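Local atomic coordinates of SnoaL-like domain protein (Mycobacterium hassiacum, PDB entry 6P44), a protein that probably catalyses, as a ketosteroid isomerase, the shift of a steroid double bond from the Delta5 to the conjugated Delta4 position by proton transfer. Residues N38-E43 with K112-P117; A78-L83 with D95-M100. The protein carries 1 engineered substitution. One frame throughout, in Å; residues are numbered along the deposited sequence. Where two conformers were deposited one is given.

Contact 1: N38-E43 with K112-P117; sequences NPVGSE and KAYWTP. Engineered in segment 38-43: Asn38 (natural residue Asp). With DNX (3,4-dinitrophenol), chain H.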
loop_
_atom_site.group_PDB
_atom_site.type_symbol
_atom_site.label_atom_id
_atom_site.label_comp_id
_atom_site.label_asym_id
_atom_site.label_seq_id
_atom_site.Cartn_x
_atom_site.Cartn_y
_atom_site.Cartn_z
ATOM N N ASN B 38 4.424 -8.845 -7.615
ATOM C CA ASN B 38 5.497 -7.872 -7.809
ATOM C C ASN B 38 5.820 -7.782 -9.297
ATOM O O ASN B 38 6.492 -8.675 -9.835
ATOM C CB ASN B 38 6.754 -8.270 -7.041
ATOM C CG ASN B 38 7.857 -7.273 -7.228
ATOM O OD1 ASN B 38 7.609 -6.161 -7.668
ATOM N ND2 ASN B 38 9.083 -7.658 -6.894
ATOM N N PRO B 39 5.398 -6.716 -9.989
ATOM C CA PRO B 39 4.589 -5.607 -9.473
ATOM C C PRO B 39 3.114 -5.975 -9.401
ATOM O O PRO B 39 2.657 -6.919 -10.056
ATOM C CB PRO B 39 4.782 -4.533 -10.532
ATOM C CG PRO B 39 4.924 -5.302 -11.791
ATOM C CD PRO B 39 5.738 -6.526 -11.412
ATOM N N VAL B 40 2.353 -5.185 -8.648
ATOM C CA VAL B 40 0.907 -5.294 -8.722
ATOM C C VAL B 40 0.476 -5.154 -10.173
ATOM O O VAL B 40 1.015 -4.333 -10.922
ATOM C CB VAL B 40 0.260 -4.259 -7.789
ATOM C CG1 VAL B 40 -1.243 -4.159 -8.036
ATOM C CG2 VAL B 40 0.567 -4.651 -6.331
ATOM N N GLY B 41 -0.465 -6.009 -10.579
ATOM C CA GLY B 41 -0.920 -6.115 -11.946
ATOM C C GLY B 41 -0.359 -7.302 -12.698
ATOM O O GLY B 41 -0.880 -7.649 -13.764
ATOM N N SER B 42 0.697 -7.919 -12.189
ATOM C CA SER B 42 1.286 -9.096 -12.817
ATOM C C SER B 42 0.789 -10.367 -12.129
ATOM O O SER B 42 0.231 -10.334 -11.028
ATOM C CB SER B 42 2.816 -9.039 -12.786
ATOM O OG SER B 42 3.335 -9.083 -11.462
ATOM N N GLU B 43 0.983 -11.499 -12.806
ATOM C CA GLU B 43 0.492 -12.762 -12.279
ATOM C C GLU B 43 1.099 -13.058 -10.911
ATOM O O GLU B 43 2.316 -12.985 -10.720
ATOM C CB GLU B 43 0.776 -13.910 -13.248
ATOM C CG GLU B 43 0.049 -15.168 -12.810
ATOM C CD GLU B 43 0.285 -16.375 -13.692
ATOM O OE1 GLU B 43 0.878 -16.246 -14.781
ATOM O OE2 GLU B 43 -0.153 -17.475 -13.280
ATOM N N LYS B 112 2.691 -7.186 -1.829
ATOM C CA LYS B 112 2.355 -6.448 -3.038
ATOM C C LYS B 112 3.334 -5.287 -3.146
ATOM O O LYS B 112 3.590 -4.599 -2.156
ATOM C CB LYS B 112 0.913 -5.931 -2.996
ATOM C CG LYS B 112 -0.116 -7.005 -3.230
ATOM C CD LYS B 112 -1.529 -6.448 -3.267
ATOM C CE LYS B 112 -2.489 -7.544 -3.663
ATOM N NZ LYS B 112 -3.894 -7.066 -3.705
ATOM N N ALA B 113 3.883 -5.078 -4.338
ATOM C CA ALA B 113 4.838 -4.001 -4.595
ATOM C C ALA B 113 4.326 -3.103 -5.716
ATOM O O ALA B 113 3.944 -3.582 -6.788
ATOM C CB ALA B 113 6.227 -4.565 -4.938
ATOM N N TYR B 114 4.318 -1.800 -5.456
ATOM C CA TYR B 114 3.770 -0.807 -6.376
ATOM C C TYR B 114 4.897 0.100 -6.859
ATOM O O TYR B 114 5.367 0.967 -6.111
ATOM C CB TYR B 114 2.681 0.020 -5.691
ATOM C CG TYR B 114 1.509 -0.753 -5.103
ATOM C CD1 TYR B 114 1.618 -1.368 -3.869
ATOM C CD2 TYR B 114 0.307 -0.845 -5.768
ATOM C CE1 TYR B 114 0.569 -2.060 -3.314
ATOM C CE2 TYR B 114 -0.774 -1.520 -5.209
ATOM C CZ TYR B 114 -0.625 -2.139 -3.987
ATOM O OH TYR B 114 -1.628 -2.856 -3.404
ATOM N N TRP B 115 5.311 -0.101 -8.110
ATOM C CA TRP B 115 6.391 0.645 -8.741
ATOM C C TRP B 115 6.304 0.336 -10.224
ATOM O O TRP B 115 5.682 -0.651 -10.628
ATOM C CB TRP B 115 7.770 0.229 -8.189
ATOM C CG TRP B 115 8.070 -1.219 -8.488
ATOM C CD1 TRP B 115 7.663 -2.297 -7.755
ATOM C CD2 TRP B 115 8.788 -1.745 -9.607
ATOM N NE1 TRP B 115 8.077 -3.459 -8.350
ATOM C CE2 TRP B 115 8.773 -3.144 -9.487
ATOM C CE3 TRP B 115 9.437 -1.168 -10.706
ATOM C CZ2 TRP B 115 9.389 -3.978 -10.414
ATOM C CZ3 TRP B 115 10.045 -1.993 -11.617
ATOM C CH2 TRP B 115 10.017 -3.391 -11.464
ATOM N N THR B 116 6.932 1.194 -11.024
ATOM C CA THR B 116 7.164 0.961 -12.451
ATOM C C THR B 116 8.537 1.529 -12.789
ATOM O O THR B 116 9.176 2.157 -11.932
ATOM C CB THR B 116 6.151 1.677 -13.349
ATOM O OG1 THR B 116 6.525 3.048 -13.463
ATOM C CG2 THR B 116 4.720 1.577 -12.837
ATOM N N PRO B 117 9.023 1.370 -14.021
ATOM C CA PRO B 117 10.304 2.004 -14.375
ATOM C C PRO B 117 10.326 3.519 -14.207
ATOM O O PRO B 117 11.418 4.104 -14.129
ATOM C CB PRO B 117 10.522 1.573 -15.832
ATOM C CG PRO B 117 9.804 0.247 -15.909
ATOM C CD PRO B 117 8.570 0.440 -15.075
HETATM C C1 DNX H . 10.713 -6.089 -3.631
HETATM C C2 DNX H . 11.820 -6.841 -3.994
HETATM C C3 DNX H . 12.368 -6.657 -5.243
HETATM N N3 DNX H . 13.518 -7.494 -5.585
HETATM C C4 DNX H . 11.838 -5.729 -6.127
HETATM N N4 DNX H . 12.387 -5.519 -7.465
HETATM C C5 DNX H . 10.742 -4.973 -5.756
HETATM C C6 DNX H . 10.175 -5.156 -4.507
HETATM O O1 DNX H . 10.165 -6.279 -2.400
HETATM O O31 DNX H . 13.308 -8.592 -6.072
HETATM O O32 DNX H . 14.639 -7.069 -5.342
HETATM O O41 DNX H . 11.610 -5.294 -8.378
HETATM O O42 DNX H . 13.600 -5.564 -7.607
#
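The contact lies in the ligand pocket of the SnoaL-like (NTF2-type) cone, where Asn38 from the loop after strand 34-37 meets Trp115, just past the strand residues 112-114. Asn38 is an engineered residue; the natural one is Asp, which in related ketosteroid isomerases is the general base. The Asn38 amide oxygen accepts a nearly straight bond from the indole: Trp115 NE1 to Asn38 OD1 is 2.8 Å, with 171° at the hydrogen. The oxygen lies in the indole plane, at its edge, and the N-H comes in the amide plane. The two planes are turned 68° apart. With chi1 of 180°, Asn38 CG extends away from the backbone N and carries the amide into the pocket, OD1 passing 3.5 Å from Ala113 CB. The amide nitrogen sits over the face of 3,4-dinitrophenol, with Asn38 ND2 to DNX C5 at 3.4 Å. The indole also reaches the ligand, Trp115 CZ2 lying 3.3 Å from DNX O41.

Behind the pocket the loop is tied to the strand. A cis peptide joins Asn38 to Pro39, and Val40 N bonds to Ala113 O at 2.9 Å. A type II turn from Pro39 to Ser42 follows, in which Pro39 O accepts from both N and OG of Ser42. Val40 CG2 rests over one face of the Tyr114 ring, 3.7 Å from its centroid, in a CH-pi contact. The same methyl packs against Lys112 CB at 3.6 Å. Lys112 NZ forms a salt bridge, and Tyr114 OH a hydrogen bond, with Glu76 of the second subunit, so this side belongs to the dimer interface.

The indole N-H uses OD1 and thereby fixes which way the amide is flipped: the oxygen faces Trp115 and the NH2 faces the ligand ring.

Contact 2: A78-L83 with D95-M100; sequences AFYWTL and DIISVM. With DNX (3,4-dinitrophenol), chain H.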
loop_
_atom_site.group_PDB
_atom_site.type_symbol
_atom_site.label_atom_id
_atom_site.label_comp_id
_atom_site.label_asym_id
_atom_site.label_seq_id
_atom_site.Cartn_x
_atom_site.Cartn_y
_atom_site.Cartn_z
ATOM N N ALA B 78 2.656 -1.284 5.709
ATOM C CA ALA B 78 2.870 -0.527 4.481
ATOM C C ALA B 78 4.166 0.231 4.639
ATOM O O ALA B 78 4.398 0.849 5.683
ATOM C CB ALA B 78 1.740 0.462 4.212
ATOM N N PHE B 79 5.024 0.169 3.626
ATOM C CA PHE B 79 6.321 0.822 3.721
ATOM C C PHE B 79 6.736 1.404 2.386
ATOM O O PHE B 79 6.490 0.815 1.332
ATOM C CB PHE B 79 7.419 -0.063 4.337
ATOM C CG PHE B 79 7.590 -1.438 3.721
ATOM C CD1 PHE B 79 6.650 -2.450 3.894
ATOM C CD2 PHE B 79 8.743 -1.733 3.019
ATOM C CE1 PHE B 79 6.867 -3.728 3.362
ATOM C CE2 PHE B 79 8.943 -3.000 2.473
ATOM C CZ PHE B 79 8.016 -3.986 2.662
ATOM N N TYR B 80 7.326 2.590 2.454
ATOM C CA TYR B 80 7.834 3.309 1.295
ATOM C C TYR B 80 9.350 3.320 1.446
ATOM O O TYR B 80 9.867 3.719 2.498
ATOM C CB TYR B 80 7.249 4.724 1.312
ATOM C CG TYR B 80 7.587 5.624 0.149
ATOM C CD1 TYR B 80 7.796 5.131 -1.132
ATOM C CD2 TYR B 80 7.699 6.994 0.341
ATOM C CE1 TYR B 80 8.099 5.985 -2.184
ATOM C CE2 TYR B 80 8.002 7.840 -0.703
ATOM C CZ TYR B 80 8.201 7.336 -1.961
ATOM O OH TYR B 80 8.512 8.192 -3.008
ATOM N N TRP B 81 10.050 2.792 0.444
ATOM C CA TRP B 81 11.454 2.453 0.608
ATOM C C TRP B 81 12.177 2.541 -0.724
ATOM O O TRP B 81 11.562 2.621 -1.788
ATOM C CB TRP B 81 11.612 1.068 1.228
ATOM C CG TRP B 81 11.054 -0.061 0.415
ATOM C CD1 TRP B 81 9.738 -0.342 0.188
ATOM C CD2 TRP B 81 11.801 -1.089 -0.243
ATOM N NE1 TRP B 81 9.619 -1.478 -0.567
ATOM C CE2 TRP B 81 10.871 -1.965 -0.841
ATOM C CE3 TRP B 81 13.166 -1.365 -0.371
ATOM C CZ2 TRP B 81 11.264 -3.089 -1.569
ATOM C CZ3 TRP B 81 13.557 -2.474 -1.096
ATOM C CH2 TRP B 81 12.615 -3.326 -1.677
ATOM N N THR B 82 13.504 2.569 -0.647
ATOM C CA THR B 82 14.329 2.580 -1.845
ATOM C C THR B 82 15.237 1.359 -1.889
ATOM O O THR B 82 15.732 0.886 -0.859
ATOM C CB THR B 82 15.183 3.848 -1.957
ATOM O OG1 THR B 82 16.170 3.859 -0.929
ATOM C CG2 THR B 82 14.332 5.086 -1.837
ATOM N N LEU B 83 15.438 0.868 -3.099
ATOM C CA LEU B 83 16.328 -0.244 -3.398
ATOM C C LEU B 83 17.375 0.270 -4.371
ATOM O O LEU B 83 17.026 0.700 -5.473
ATOM C CB LEU B 83 15.532 -1.376 -4.056
ATOM C CG LEU B 83 16.291 -2.626 -4.507
ATOM C CD1 LEU B 83 17.025 -3.246 -3.358
ATOM C CD2 LEU B 83 15.319 -3.644 -5.114
ATOM N N ASP B 95 12.148 3.308 -6.315
ATOM C CA ASP B 95 11.354 3.989 -5.300
ATOM C C ASP B 95 10.021 3.253 -5.209
ATOM O O ASP B 95 9.198 3.345 -6.124
ATOM C CB ASP B 95 11.176 5.444 -5.726
ATOM C CG ASP B 95 10.559 6.300 -4.651
ATOM O OD1 ASP B 95 11.025 6.228 -3.504
ATOM O OD2 ASP B 95 9.623 7.070 -4.961
ATOM N N ILE B 96 9.804 2.532 -4.104
ATOM C CA ILE B 96 8.804 1.467 -4.035
ATOM C C ILE B 96 7.840 1.725 -2.881
ATOM O O ILE B 96 8.267 2.073 -1.775
ATOM C CB ILE B 96 9.506 0.104 -3.829
ATOM C CG1 ILE B 96 10.537 -0.152 -4.938
ATOM C CG2 ILE B 96 8.485 -1.044 -3.764
ATOM C CD1 ILE B 96 11.619 -1.148 -4.555
ATOM N N ILE B 97 6.541 1.503 -3.126
ATOM C CA ILE B 97 5.535 1.371 -2.067
ATOM C C ILE B 97 5.178 -0.104 -1.977
ATOM O O ILE B 97 4.780 -0.709 -2.979
ATOM C CB ILE B 97 4.271 2.212 -2.328
ATOM C CG1 ILE B 97 4.593 3.703 -2.361
ATOM C CG2 ILE B 97 3.208 1.922 -1.256
ATOM C CD1 ILE B 97 3.438 4.569 -2.813
ATOM N N SER B 98 5.304 -0.676 -0.779
ATOM C CA SER B 98 5.024 -2.082 -0.560
ATOM C C SER B 98 4.019 -2.251 0.568
ATOM O O SER B 98 3.979 -1.474 1.517
ATOM C CB SER B 98 6.268 -2.842 -0.168
ATOM O OG SER B 98 7.192 -2.851 -1.242
ATOM N N VAL B 99 3.202 -3.300 0.463
ATOM C CA VAL B 99 2.327 -3.729 1.552
ATOM C C VAL B 99 2.523 -5.219 1.769
ATOM O O VAL B 99 2.428 -6.016 0.825
ATOM C CB VAL B 99 0.843 -3.438 1.248
ATOM C CG1 VAL B 99 -0.056 -3.984 2.344
ATOM C CG2 VAL B 99 0.613 -1.943 1.096
ATOM N N MET B 100 2.782 -5.591 3.018
ATOM C CA MET B 100 2.804 -6.980 3.437
ATOM C C MET B 100 1.726 -7.226 4.486
ATOM O O MET B 100 1.397 -6.343 5.279
ATOM C CB MET B 100 4.166 -7.356 4.016
ATOM C CG MET B 100 5.232 -7.499 2.953
ATOM S SD MET B 100 6.831 -7.889 3.710
ATOM C CE MET B 100 7.784 -8.290 2.245
HETATM C C1 DNX H . 10.713 -6.089 -3.631
HETATM C C2 DNX H . 11.820 -6.841 -3.994
HETATM C C3 DNX H . 12.368 -6.657 -5.243
HETATM N N3 DNX H . 13.518 -7.494 -5.585
HETATM C C4 DNX H . 11.838 -5.729 -6.127
HETATM N N4 DNX H . 12.387 -5.519 -7.465
HETATM C C5 DNX H . 10.742 -4.973 -5.756
HETATM C C6 DNX H . 10.175 -5.156 -4.507
HETATM O O1 DNX H . 10.165 -6.279 -2.400
HETATM O O31 DNX H . 13.308 -8.592 -6.072
HETATM O O32 DNX H . 14.639 -7.069 -5.342
HETATM O O41 DNX H . 11.610 -5.294 -8.378
HETATM O O42 DNX H . 13.600 -5.564 -7.607
#
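Trp81 and Ser98 meet on the pocket side of an antiparallel beta hairpin, strands 76-85 and 92-102, in the curved sheet of the NTF2-like fold. Trp81 NE1 donates to Ser98 OG at 2.9 Å, almost in the indole plane and nearly straight (171°). The benzo edge next to the N-H faces the ligand, with Trp81 CZ2 3.5 Å from DNX O1. Leu83 CD2 touches both nitro groups, 3.5 Å from DNX O32 and 3.6 Å from DNX O42.

The indole is held between two neighbours. Ile96 CD1, in one of its two conformers, lies over the six-membered ring, 3.8 Å from the centroid. Phe79 CE2 lies against the opposite face, over the rim near NE1. Phe79 takes Ser98 CB over its own ring face, so Ser98 serves both aromatics. Helix 4-20 packs on this layer through Val11, Leu15 and Val18.

Backbone bonds in both directions pair Phe79 with Ser98 and Trp81 with Ile96, and this register sets the two aromatics on one face. Tyr80, Ile97 and Asp95 point to the other, toward the second subunit. There, in one of its conformers, Asp95 salt-bridges Arg71 of that subunit, and the two Tyr80 rings meet. Tyr80 OH also donates to the Asp95 carboxylate; the two conformers make both geometries doubtful. At the other end, Met100 SD makes an oblique Met-aromatic contact with Phe79, 4.2 Å from CE1.

How the contacts relate
Contact 2 is nested in the chain between the two segments of contact 1, and their centres are 11 Å apart. They are joined edge to edge in one sheet, since strands 92-102 and 108-121 are neighbours. Probable hydrogen bonds run from Tyr114 N to Ile97 O at 2.7 Å and from Lys112 N to Val99 O at 2.9 Å. Both contacts line the 3,4-dinitrophenol pocket. Contact 1 meets the ligand's ring face and 4-nitro group; contact 2 meets its phenol oxygen and, through Leu83, both nitro groups. Tyr14 adds a hydrogen bond to the ligand. Away from the pocket, Tyr114 packs on Ala78 of the second subunit, so the dimer interface links the two contacts again.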